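Local coordinates for probable mRNA-capping enzyme (PDB 3BGY), which caps viral mRNA, its N-terminal domain being the RNA triphosphatase that removes the terminal phosphate from the 5'-triphosphate end of the transcript, at residues I122-L134 with T143-G155. Numbering follows the deposited sequence. Where two conformers were deposited one is given.
With ACT (acetate ion), chain D.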
loop_
_atom_site.group_PDB
_atom_site.type_symbol
_atom_site.label_atom_id
_atom_site.label_comp_id
_atom_site.label_asym_id
_atom_site.label_seq_id
_atom_site.Cartn_x
_atom_site.Cartn_y
_atom_site.Cartn_z
ATOM N N ILE A 122 -5.937 -14.272 -0.886
ATOM C CA ILE A 122 -6.648 -13.306 -1.734
ATOM C C ILE A 122 -7.188 -12.192 -0.832
ATOM O O ILE A 122 -8.203 -12.345 -0.137
ATOM C CB ILE A 122 -7.835 -13.959 -2.545
ATOM C CG1 ILE A 122 -7.314 -15.117 -3.424
ATOM C CG2 ILE A 122 -8.563 -12.888 -3.392
ATOM C CD1 ILE A 122 -8.407 -15.913 -4.165
ATOM N N GLU A 123 -6.506 -11.051 -0.848
ATOM C CA GLU A 123 -6.928 -9.919 -0.021
ATOM C C GLU A 123 -7.713 -8.960 -0.889
ATOM O O GLU A 123 -7.323 -8.678 -2.026
ATOM C CB GLU A 123 -5.724 -9.224 0.615
ATOM C CG GLU A 123 -5.091 -10.051 1.738
ATOM C CD GLU A 123 -3.891 -9.381 2.399
ATOM O OE1 GLU A 123 -3.524 -8.246 2.013
ATOM O OE2 GLU A 123 -3.296 -10.021 3.289
ATOM N N ILE A 124 -8.847 -8.507 -0.365
ATOM C CA ILE A 124 -9.743 -7.625 -1.110
ATOM C C ILE A 124 -10.073 -6.399 -0.287
ATOM O O ILE A 124 -10.394 -6.503 0.902
ATOM C CB ILE A 124 -11.075 -8.368 -1.448
ATOM C CG1 ILE A 124 -10.779 -9.667 -2.198
ATOM C CG2 ILE A 124 -11.973 -7.480 -2.271
ATOM C CD1 ILE A 124 -12.008 -10.452 -2.636
ATOM N N VAL A 125 -9.948 -5.227 -0.917
ATOM C CA VAL A 125 -10.235 -3.976 -0.252
ATOM C C VAL A 125 -10.969 -3.007 -1.160
ATOM O O VAL A 125 -10.811 -3.024 -2.385
ATOM C CB VAL A 125 -8.924 -3.215 0.264
ATOM C CG1 VAL A 125 -8.204 -3.992 1.372
ATOM C CG2 VAL A 125 -7.966 -2.881 -0.891
ATOM N N TYR A 126 -11.793 -2.179 -0.541
ATOM C CA TYR A 126 -12.478 -1.113 -1.251
ATOM C C TYR A 126 -11.819 0.150 -0.690
ATOM O O TYR A 126 -11.858 0.414 0.512
ATOM C CB TYR A 126 -13.989 -1.146 -1.005
ATOM C CG TYR A 126 -14.692 0.056 -1.593
ATOM C CD1 TYR A 126 -14.964 0.137 -2.978
ATOM C CD2 TYR A 126 -15.051 1.142 -0.768
ATOM C CE1 TYR A 126 -15.572 1.293 -3.529
ATOM C CE2 TYR A 126 -15.661 2.284 -1.298
ATOM C CZ TYR A 126 -15.920 2.348 -2.676
ATOM O OH TYR A 126 -16.514 3.477 -3.176
ATOM N N LYS A 127 -11.244 0.936 -1.589
ATOM C CA LYS A 127 -10.505 2.134 -1.209
ATOM C C LYS A 127 -11.303 3.365 -1.554
ATOM O O LYS A 127 -11.581 3.607 -2.728
ATOM C CB LYS A 127 -9.168 2.165 -1.954
ATOM C CG LYS A 127 -8.208 1.049 -1.600
ATOM C CD LYS A 127 -6.972 1.053 -2.519
ATOM C CE LYS A 127 -5.825 1.919 -1.979
ATOM N NZ LYS A 127 -6.182 3.337 -1.673
ATOM N N ASN A 128 -11.707 4.114 -0.532
ATOM C CA ASN A 128 -12.474 5.341 -0.751
ATOM C C ASN A 128 -11.425 6.442 -0.856
ATOM O O ASN A 128 -10.945 6.967 0.155
ATOM C CB ASN A 128 -13.462 5.612 0.412
ATOM C CG ASN A 128 -14.286 6.891 0.214
ATOM O OD1 ASN A 128 -13.958 7.757 -0.607
ATOM N ND2 ASN A 128 -15.323 7.037 1.018
ATOM N N ARG A 129 -11.067 6.761 -2.094
ATOM C CA ARG A 129 -10.053 7.765 -2.348
ATOM C C ARG A 129 -10.478 9.202 -2.069
ATOM O O ARG A 129 -9.632 10.093 -2.022
ATOM C CB ARG A 129 -9.500 7.592 -3.759
ATOM C CG ARG A 129 -8.713 6.284 -3.911
ATOM C CD ARG A 129 -7.640 6.373 -4.986
ATOM N NE ARG A 129 -6.674 5.281 -4.870
ATOM C CZ ARG A 129 -5.805 4.926 -5.817
ATOM N NH1 ARG A 129 -5.763 5.577 -6.977
ATOM N NH2 ARG A 129 -4.991 3.894 -5.618
ATOM N N GLY A 130 -11.765 9.400 -1.788
ATOM C CA GLY A 130 -12.280 10.734 -1.529
ATOM C C GLY A 130 -12.348 11.170 -0.079
ATOM O O GLY A 130 -12.499 12.363 0.188
ATOM N N SER A 131 -12.196 10.230 0.854
ATOM C CA SER A 131 -12.275 10.539 2.284
ATOM C C SER A 131 -10.952 10.872 2.947
ATOM O O SER A 131 -10.913 11.379 4.075
ATOM C CB SER A 131 -12.895 9.365 3.026
ATOM O OG SER A 131 -12.032 8.258 2.943
ATOM N N GLY A 132 -9.875 10.554 2.248
ATOM C CA GLY A 132 -8.559 10.789 2.790
ATOM C C GLY A 132 -7.940 12.165 2.725
ATOM O O GLY A 132 -8.247 12.948 1.819
ATOM N N LYS A 133 -7.126 12.467 3.741
ATOM C CA LYS A 133 -6.390 13.721 3.813
ATOM C C LYS A 133 -4.946 13.361 3.445
ATOM O O LYS A 133 -4.436 12.310 3.820
ATOM C CB LYS A 133 -6.464 14.336 5.219
ATOM C CG LYS A 133 -5.758 15.689 5.363
ATOM C CD LYS A 133 -6.217 16.452 6.606
ATOM C CE LYS A 133 -5.334 17.679 6.875
ATOM N NZ LYS A 133 -5.320 18.677 5.768
ATOM N N LEU A 134 -4.325 14.209 2.644
ATOM C CA LEU A 134 -2.958 13.999 2.220
ATOM C C LEU A 134 -2.240 15.324 2.307
ATOM O O LEU A 134 -2.699 16.308 1.714
ATOM C CB LEU A 134 -2.921 13.502 0.762
ATOM C CG LEU A 134 -1.631 12.920 0.155
ATOM C CD1 LEU A 134 -2.010 11.897 -0.894
ATOM C CD2 LEU A 134 -0.736 13.970 -0.460
ATOM N N THR A 143 5.230 12.485 2.256
ATOM C CA THR A 143 3.836 12.878 2.304
ATOM C C THR A 143 3.212 12.100 3.446
ATOM O O THR A 143 3.685 11.020 3.774
ATOM C CB THR A 143 3.037 12.664 1.005
ATOM O OG1 THR A 143 3.033 11.285 0.623
ATOM C CG2 THR A 143 3.598 13.508 -0.121
ATOM N N ILE A 144 2.229 12.691 4.118
ATOM C CA ILE A 144 1.553 11.998 5.219
ATOM C C ILE A 144 0.143 11.781 4.660
ATOM O O ILE A 144 -0.497 12.724 4.198
ATOM C CB ILE A 144 1.430 12.881 6.495
ATOM C CG1 ILE A 144 2.724 13.637 6.837
ATOM C CG2 ILE A 144 0.941 12.054 7.657
ATOM C CD1 ILE A 144 3.856 12.832 7.371
ATOM N N LYS A 145 -0.375 10.560 4.747
ATOM C CA LYS A 145 -1.678 10.272 4.175
ATOM C C LYS A 145 -2.526 9.433 5.088
ATOM O O LYS A 145 -2.011 8.533 5.757
ATOM C CB LYS A 145 -1.485 9.487 2.854
ATOM C CG LYS A 145 -2.732 9.159 2.000
ATOM C CD LYS A 145 -2.377 8.144 0.905
ATOM C CE LYS A 145 -3.511 7.933 -0.101
ATOM N NZ LYS A 145 -3.217 6.823 -1.063
ATOM N N SER A 146 -3.796 9.793 5.155
ATOM C CA SER A 146 -4.750 9.013 5.904
ATOM C C SER A 146 -5.732 8.630 4.817
ATOM O O SER A 146 -6.003 9.442 3.917
ATOM C CB SER A 146 -5.449 9.843 6.975
ATOM O OG SER A 146 -6.180 9.007 7.860
ATOM N N THR A 147 -6.082 7.347 4.766
ATOM C CA THR A 147 -7.085 6.905 3.812
ATOM C C THR A 147 -7.946 5.762 4.313
ATOM O O THR A 147 -7.498 4.946 5.129
ATOM C CB THR A 147 -6.454 6.590 2.428
ATOM O OG1 THR A 147 -7.485 6.468 1.442
ATOM C CG2 THR A 147 -5.588 5.355 2.470
ATOM N N GLU A 148 -9.175 5.718 3.805
ATOM C CA GLU A 148 -10.142 4.690 4.183
ATOM C C GLU A 148 -10.013 3.497 3.259
ATOM O O GLU A 148 -10.160 3.631 2.046
ATOM C CB GLU A 148 -11.543 5.271 4.107
ATOM C CG GLU A 148 -12.628 4.379 4.658
ATOM C CD GLU A 148 -14.032 4.943 4.415
ATOM O OE1 GLU A 148 -14.167 6.034 3.816
ATOM O OE2 GLU A 148 -14.986 4.294 4.849
ATOM N N GLU A 149 -9.764 2.327 3.847
ATOM C CA GLU A 149 -9.589 1.104 3.096
ATOM C C GLU A 149 -10.385 0.066 3.843
ATOM O O GLU A 149 -9.983 -0.388 4.913
ATOM C CB GLU A 149 -8.093 0.711 3.020
ATOM C CG GLU A 149 -7.212 1.717 2.230
ATOM C CD GLU A 149 -5.809 1.224 1.915
ATOM O OE1 GLU A 149 -5.663 0.083 1.421
ATOM O OE2 GLU A 149 -4.852 1.999 2.135
ATOM N N ILE A 150 -11.503 -0.341 3.250
ATOM C CA ILE A 150 -12.385 -1.319 3.889
ATOM C C ILE A 150 -12.061 -2.727 3.421
ATOM O O ILE A 150 -12.218 -3.043 2.244
ATOM C CB ILE A 150 -13.869 -0.949 3.588
ATOM C CG1 ILE A 150 -14.137 0.491 4.034
ATOM C CG2 ILE A 150 -14.829 -1.950 4.287
ATOM C CD1 ILE A 150 -15.519 1.041 3.690
ATOM N N PRO A 151 -11.649 -3.612 4.348
ATOM C CA PRO A 151 -11.319 -4.979 3.933
ATOM C C PRO A 151 -12.577 -5.813 3.828
ATOM O O PRO A 151 -13.512 -5.650 4.614
ATOM C CB PRO A 151 -10.446 -5.497 5.091
ATOM C CG PRO A 151 -10.109 -4.279 5.893
ATOM C CD PRO A 151 -11.314 -3.416 5.767
ATOM N N LEU A 152 -12.630 -6.639 2.793
ATOM C CA LEU A 152 -13.755 -7.549 2.613
ATOM C C LEU A 152 -13.163 -8.874 3.042
ATOM O O LEU A 152 -12.228 -9.359 2.410
ATOM C CB LEU A 152 -14.205 -7.584 1.152
ATOM C CG LEU A 152 -15.145 -6.491 0.660
ATOM C CD1 LEU A 152 -14.382 -5.203 0.363
ATOM C CD2 LEU A 152 -15.837 -6.997 -0.596
ATOM N N VAL A 153 -13.650 -9.409 4.161
ATOM C CA VAL A 153 -13.126 -10.657 4.722
ATOM C C VAL A 153 -14.042 -11.877 4.666
ATOM O O VAL A 153 -15.264 -11.750 4.522
ATOM C CB VAL A 153 -12.615 -10.460 6.170
ATOM C CG1 VAL A 153 -11.295 -9.687 6.161
ATOM C CG2 VAL A 153 -13.656 -9.741 7.005
ATOM N N ALA A 154 -13.414 -13.054 4.741
ATOM C CA ALA A 154 -14.092 -14.354 4.699
ATOM C C ALA A 154 -14.926 -14.581 5.959
ATOM O O ALA A 154 -14.526 -14.169 7.057
ATOM C CB ALA A 154 -13.071 -15.470 4.542
ATOM N N GLY A 155 -16.109 -15.169 5.775
ATOM C CA GLY A 155 -16.997 -15.449 6.894
ATOM C C GLY A 155 -17.908 -14.294 7.271
ATOM O O GLY A 155 -19.049 -14.518 7.687
HETATM C C ACT D . -17.887 2.807 -6.457
HETATM O O ACT D . -18.953 3.090 -7.254
HETATM O OXT ACT D . -17.499 3.578 -5.613
HETATM C CH3 ACT D . -17.194 1.517 -6.601
HETATM O O HOH W 1 -9.385 -9.415 2.387
HETATM O O HOH W 2 -4.739 5.247 -2.653
#
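With chi1 at -65° in both residues, Lys127 and Glu149 each set CG beside their own backbone N and rise side by side from one face of the sheet, a worked example of how a non-hydrogen-bonded antiparallel pair brings its side chains alongside. Their CG atoms lie 4.0 Å apart. The lysine then bends at its last two torsions, so that NZ stops 4.2 Å from Glu149 OE2, beyond salt-bridge distance, and donates a hydrogen bond to a water that also accepts from Lys145 NZ. That water thus bridges the two ammonium groups, while Arg85 adds a long, weak ion pair to Glu149. Tyr126 and Ile150 form a hydrogen-bonded pair, Tyr126 N to Ile150 O and Ile150 N to Tyr126 O, each 2.9 Å, and their side chains occupy the opposite face from Lys127 and Glu149. Ile150 CD1 comes to the edge of the tyrosine ring, and Leu152 CD1 packs against Tyr126 CB at 4.3 Å. Farther along, Asn128 OD1 accepts from Gly130 N in an Asx turn, inside a type I turn where the strand breaks. Beyond it pairing resumes, Ser146 N reaching Lys133 O at 2.9 Å. Overall this is a beta hairpin with an interrupted first strand, forming neighbouring staves of the eight-stranded antiparallel barrel of a tunnel-type RNA triphosphatase.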